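Torso (PDB 5AOQ) senses the neurohormone PTTH outside the cell as a receptor tyrosine kinase, activating MAPK signalling, and takes part in initiating metamorphosis, probably by inducing ecdysone production. Local coordinates at residues A[85-90]-A[116-121]. Residues are numbered along the deposited sequence; the frame is centred on the assembly and turned at random.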
ATOM      1  N   PHE A  85      11.702   8.419  20.439  1.00 21.84           N
ATOM      2  CA  PHE A  85      12.409   7.218  20.865  1.00 21.31           C
ATOM      3  C   PHE A  85      13.114   6.556  19.695  1.00 20.01           C
ATOM      4  O   PHE A  85      12.569   6.496  18.593  1.00 19.84           O
ATOM      5  CB  PHE A  85      11.437   6.236  21.512  1.00 22.25           C
ATOM      6  CG  PHE A  85      10.727   6.800  22.696  1.00 23.68           C
ATOM      7  CD1 PHE A  85       9.624   7.617  22.526  1.00 24.61           C
ATOM      8  CD2 PHE A  85      11.172   6.540  23.977  1.00 24.22           C
ATOM      9  CE1 PHE A  85       8.973   8.152  23.609  1.00 26.10           C
ATOM     10  CE2 PHE A  85      10.521   7.072  25.064  1.00 25.75           C
ATOM     11  CZ  PHE A  85       9.424   7.883  24.880  1.00 26.70           C
ATOM     12  N   ILE A  86      14.326   6.065  19.941  1.00 19.21           N
ATOM     13  CA  ILE A  86      15.099   5.374  18.911  1.00 18.08           C
ATOM     14  C   ILE A  86      15.762   4.104  19.438  1.00 17.82           C
ATOM     15  O   ILE A  86      16.048   3.991  20.634  1.00 18.23           O
ATOM     16  CB  ILE A  86      16.193   6.290  18.325  1.00 17.14           C
ATOM     17  CG1 ILE A  86      17.145   6.748  19.433  1.00 17.15           C
ATOM     18  CG2 ILE A  86      15.560   7.486  17.624  1.00 17.38           C
ATOM     19  CD1 ILE A  86      18.358   7.500  18.940  1.00 16.25           C
ATOM     20  N   LEU A  87      16.006   3.163  18.529  1.00 17.27           N
ATOM     21  CA  LEU A  87      16.739   1.934  18.828  1.00 16.99           C
ATOM     22  C   LEU A  87      18.140   1.996  18.230  1.00 15.84           C
ATOM     23  O   LEU A  87      18.298   2.254  17.036  1.00 15.31           O
ATOM     24  CB  LEU A  87      16.000   0.707  18.283  1.00 17.46           C
ATOM     25  CG  LEU A  87      14.646   0.356  18.905  1.00 18.68           C
ATOM     26  CD1 LEU A  87      14.050  -0.853  18.201  1.00 19.17           C
ATOM     27  CD2 LEU A  87      14.776   0.096  20.399  1.00 19.19           C
ATOM     28  N   MET A  88      19.148   1.753  19.064  1.00 19.45           N
ATOM     29  CA  MET A  88      20.541   1.908  18.655  1.00 18.43           C
ATOM     30  C   MET A  88      21.318   0.600  18.629  1.00 18.13           C
ATOM     31  O   MET A  88      21.295  -0.173  19.586  1.00 18.62           O
ATOM     32  CB  MET A  88      21.249   2.897  19.578  1.00 18.37           C
ATOM     33  CG  MET A  88      21.120   4.331  19.120  1.00 18.25           C
ATOM     34  SD  MET A  88      21.946   4.585  17.539  1.00 17.09           S
ATOM     35  CE  MET A  88      20.949   5.898  16.852  1.00 17.42           C
ATOM     36  N   GLU A  89      22.018   0.392  17.516  1.00 40.06           N
ATOM     37  CA  GLU A  89      22.826  -0.797  17.274  1.00 40.11           C
ATOM     38  C   GLU A  89      24.308  -0.408  17.221  1.00 40.79           C
ATOM     39  O   GLU A  89      24.639   0.777  17.231  1.00 41.23           O
ATOM     40  CB  GLU A  89      22.359  -1.466  15.969  1.00 40.09           C
ATOM     41  CG  GLU A  89      23.378  -2.339  15.247  1.00 40.48           C
ATOM     42  CD  GLU A  89      22.827  -2.948  13.975  1.00 40.49           C
ATOM     43  OE1 GLU A  89      21.690  -2.604  13.588  1.00 40.22           O
ATOM     44  OE2 GLU A  89      23.533  -3.776  13.360  1.00 40.80           O
ATOM     45  N   HIS A  90      25.196  -1.400  17.185  1.00 35.84           N
ATOM     46  CA  HIS A  90      26.631  -1.155  17.051  1.00 36.52           C
ATOM     47  C   HIS A  90      27.035  -0.777  15.627  1.00 37.17           C
ATOM     48  O   HIS A  90      27.677   0.251  15.406  1.00 37.79           O
ATOM     49  CB  HIS A  90      27.423  -2.388  17.485  1.00 36.46           C
ATOM     50  CG  HIS A  90      28.883  -2.311  17.162  1.00 37.18           C
ATOM     51  ND1 HIS A  90      29.403  -2.735  15.958  1.00 37.66           N
ATOM     52  CD2 HIS A  90      29.934  -1.855  17.885  1.00 37.54           C
ATOM     53  CE1 HIS A  90      30.710  -2.545  15.955  1.00 38.29           C
ATOM     54  NE2 HIS A  90      31.058  -2.013  17.112  1.00 38.22           N
ATOM     55  N   LYS A 116      18.944  -8.646  16.331  1.00 43.35           N
ATOM     56  CA  LYS A 116      20.041  -7.776  16.738  1.00 40.07           C
ATOM     57  C   LYS A 116      19.770  -7.162  18.104  1.00 36.86           C
ATOM     58  O   LYS A 116      18.621  -6.900  18.458  1.00 36.13           O
ATOM     59  CB  LYS A 116      20.254  -6.661  15.714  1.00 38.59           C
ATOM     60  CG  LYS A 116      20.804  -7.117  14.375  1.00 41.74           C
ATOM     61  CD  LYS A 116      21.098  -5.920  13.490  1.00 40.18           C
ATOM     62  CE  LYS A 116      21.899  -6.305  12.258  1.00 43.34           C
ATOM     63  NZ  LYS A 116      22.296  -5.114  11.455  1.00 42.00           N
ATOM     64  N   GLU A 117      20.835  -6.933  18.865  1.00 46.06           N
ATOM     65  CA  GLU A 117      20.729  -6.182  20.108  1.00 43.17           C
ATOM     66  C   GLU A 117      20.589  -4.703  19.793  1.00 40.14           C
ATOM     67  O   GLU A 117      21.306  -4.169  18.946  1.00 39.77           O
ATOM     68  CB  GLU A 117      21.952  -6.411  20.999  1.00 43.17           C
ATOM     69  CG  GLU A 117      21.856  -7.627  21.906  1.00 45.51           C
ATOM     70  CD  GLU A 117      22.836  -7.567  23.064  1.00 45.10           C
ATOM     71  OE1 GLU A 117      23.819  -6.801  22.978  1.00 43.74           O
ATOM     72  OE2 GLU A 117      22.620  -8.284  24.064  1.00 46.50           O
ATOM     73  N   TYR A 118      19.660  -4.048  20.480  1.00 27.61           N
ATOM     74  CA  TYR A 118      19.478  -2.609  20.346  1.00 24.94           C
ATOM     75  C   TYR A 118      19.475  -1.955  21.717  1.00 23.00           C
ATOM     76  O   TYR A 118      19.306  -2.631  22.734  1.00 23.78           O
ATOM     77  CB  TYR A 118      18.175  -2.278  19.615  1.00 25.14           C
ATOM     78  CG  TYR A 118      18.138  -2.724  18.173  1.00 27.33           C
ATOM     79  CD1 TYR A 118      18.615  -1.902  17.161  1.00 26.74           C
ATOM     80  CD2 TYR A 118      17.623  -3.964  17.823  1.00 30.43           C
ATOM     81  CE1 TYR A 118      18.581  -2.303  15.840  1.00 29.17           C
ATOM     82  CE2 TYR A 118      17.585  -4.373  16.506  1.00 32.97           C
ATOM     83  CZ  TYR A 118      18.065  -3.540  15.518  1.00 32.32           C
ATOM     84  OH  TYR A 118      18.027  -3.948  14.204  1.00 35.26           O
ATOM     85  N   GLN A 119      19.677  -0.642  21.741  1.00 20.87           N
ATOM     86  CA  GLN A 119      19.491   0.132  22.961  1.00 19.36           C
ATOM     87  C   GLN A 119      18.508   1.263  22.716  1.00 17.97           C
ATOM     88  O   GLN A 119      18.624   2.000  21.738  1.00 17.39           O
ATOM     89  CB  GLN A 119      20.819   0.693  23.467  1.00 18.70           C
ATOM     90  CG  GLN A 119      20.709   1.338  24.842  1.00 17.91           C
ATOM     91  CD  GLN A 119      22.034   1.850  25.361  1.00 17.93           C
ATOM     92  OE1 GLN A 119      22.953   2.127  24.590  1.00 17.99           O
ATOM     93  NE2 GLN A 119      22.143   1.972  26.679  1.00 18.29           N
ATOM     94  N   ILE A 120      17.535   1.391  23.613  1.00 17.78           N
ATOM     95  CA  ILE A 120      16.519   2.425  23.494  1.00 16.87           C
ATOM     96  C   ILE A 120      17.078   3.759  23.970  1.00 15.35           C
ATOM     97  O   ILE A 120      17.753   3.824  24.998  1.00 15.24           O
ATOM     98  CB  ILE A 120      15.256   2.082  24.311  1.00 17.68           C
ATOM     99  CG1 ILE A 120      14.769   0.666  23.981  1.00 19.78           C
ATOM    100  CG2 ILE A 120      14.158   3.109  24.047  1.00 17.20           C
ATOM    101  CD1 ILE A 120      13.665   0.165  24.891  1.00 21.10           C
ATOM    102  N   TRP A 121      16.800   4.816  23.214  1.00 18.39           N
ATOM    103  CA  TRP A 121      17.146   6.172  23.627  1.00 17.40           C
ATOM    104  C   TRP A 121      15.951   7.096  23.435  1.00 17.25           C
ATOM    105  O   TRP A 121      15.309   7.081  22.381  1.00 17.69           O
ATOM    106  CB  TRP A 121      18.357   6.687  22.847  1.00 17.08           C
ATOM    107  CG  TRP A 121      19.640   6.007  23.212  1.00 17.51           C
ATOM    108  CD1 TRP A 121      20.112   4.827  22.720  1.00 18.37           C
ATOM    109  CD2 TRP A 121      20.619   6.471  24.149  1.00 17.59           C
ATOM    110  NE1 TRP A 121      21.324   4.524  23.292  1.00 18.89           N
ATOM    111  CE2 TRP A 121      21.657   5.519  24.174  1.00 18.47           C
ATOM    112  CE3 TRP A 121      20.719   7.598  24.971  1.00 17.43           C
ATOM    113  CZ2 TRP A 121      22.779   5.659  24.988  1.00 19.20           C
ATOM    114  CZ3 TRP A 121      21.833   7.736  25.778  1.00 18.24           C
ATOM    115  CH2 TRP A 121      22.848   6.771  25.781  1.00 19.11           C
TER
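E89 OE2 takes K116 NZ on its syn lone pair at 2.6 Å, a salt bridge at one end of the ladder between two antiparallel strands in the first fibronectin type III domain of the receptor's extracellular part. CG of E89 lies anti to the backbone N (chi1 156°) and the chain runs extended beyond it, which carries the carboxylate past the Y118 ring to the lysine; E89 CB rests 3.9 Å from Y118 CE1. Cutting E89 back to an alanine is likely to leave the K116 ammonium without its carboxylate mate and Y118 CE1 without E89 OE1 beside it. Inward, the ladder illustrates how backbone and side chains share the work of pairing. I86 N to W121 O and W121 N to I86 O, each 2.8 Å, lie in the carbonyl planes; M88 and Q119 are also doubly bonded, but more bent, with M88 N tilted 28° from the Q119 carbonyl plane. Between them, L87 CD2 and I120 CG1 lie side by side at 3.6 Å, while Y118, whose hydroxyl bonds to T113 O, packs against L87 CB. On the face of I86 and M88, the indole NH of W121 bonds to Y16 O and only weakly to Q119 OE1, itself held by Y16 N, and W121 CD1 sits 3.8 Å from M88 CG.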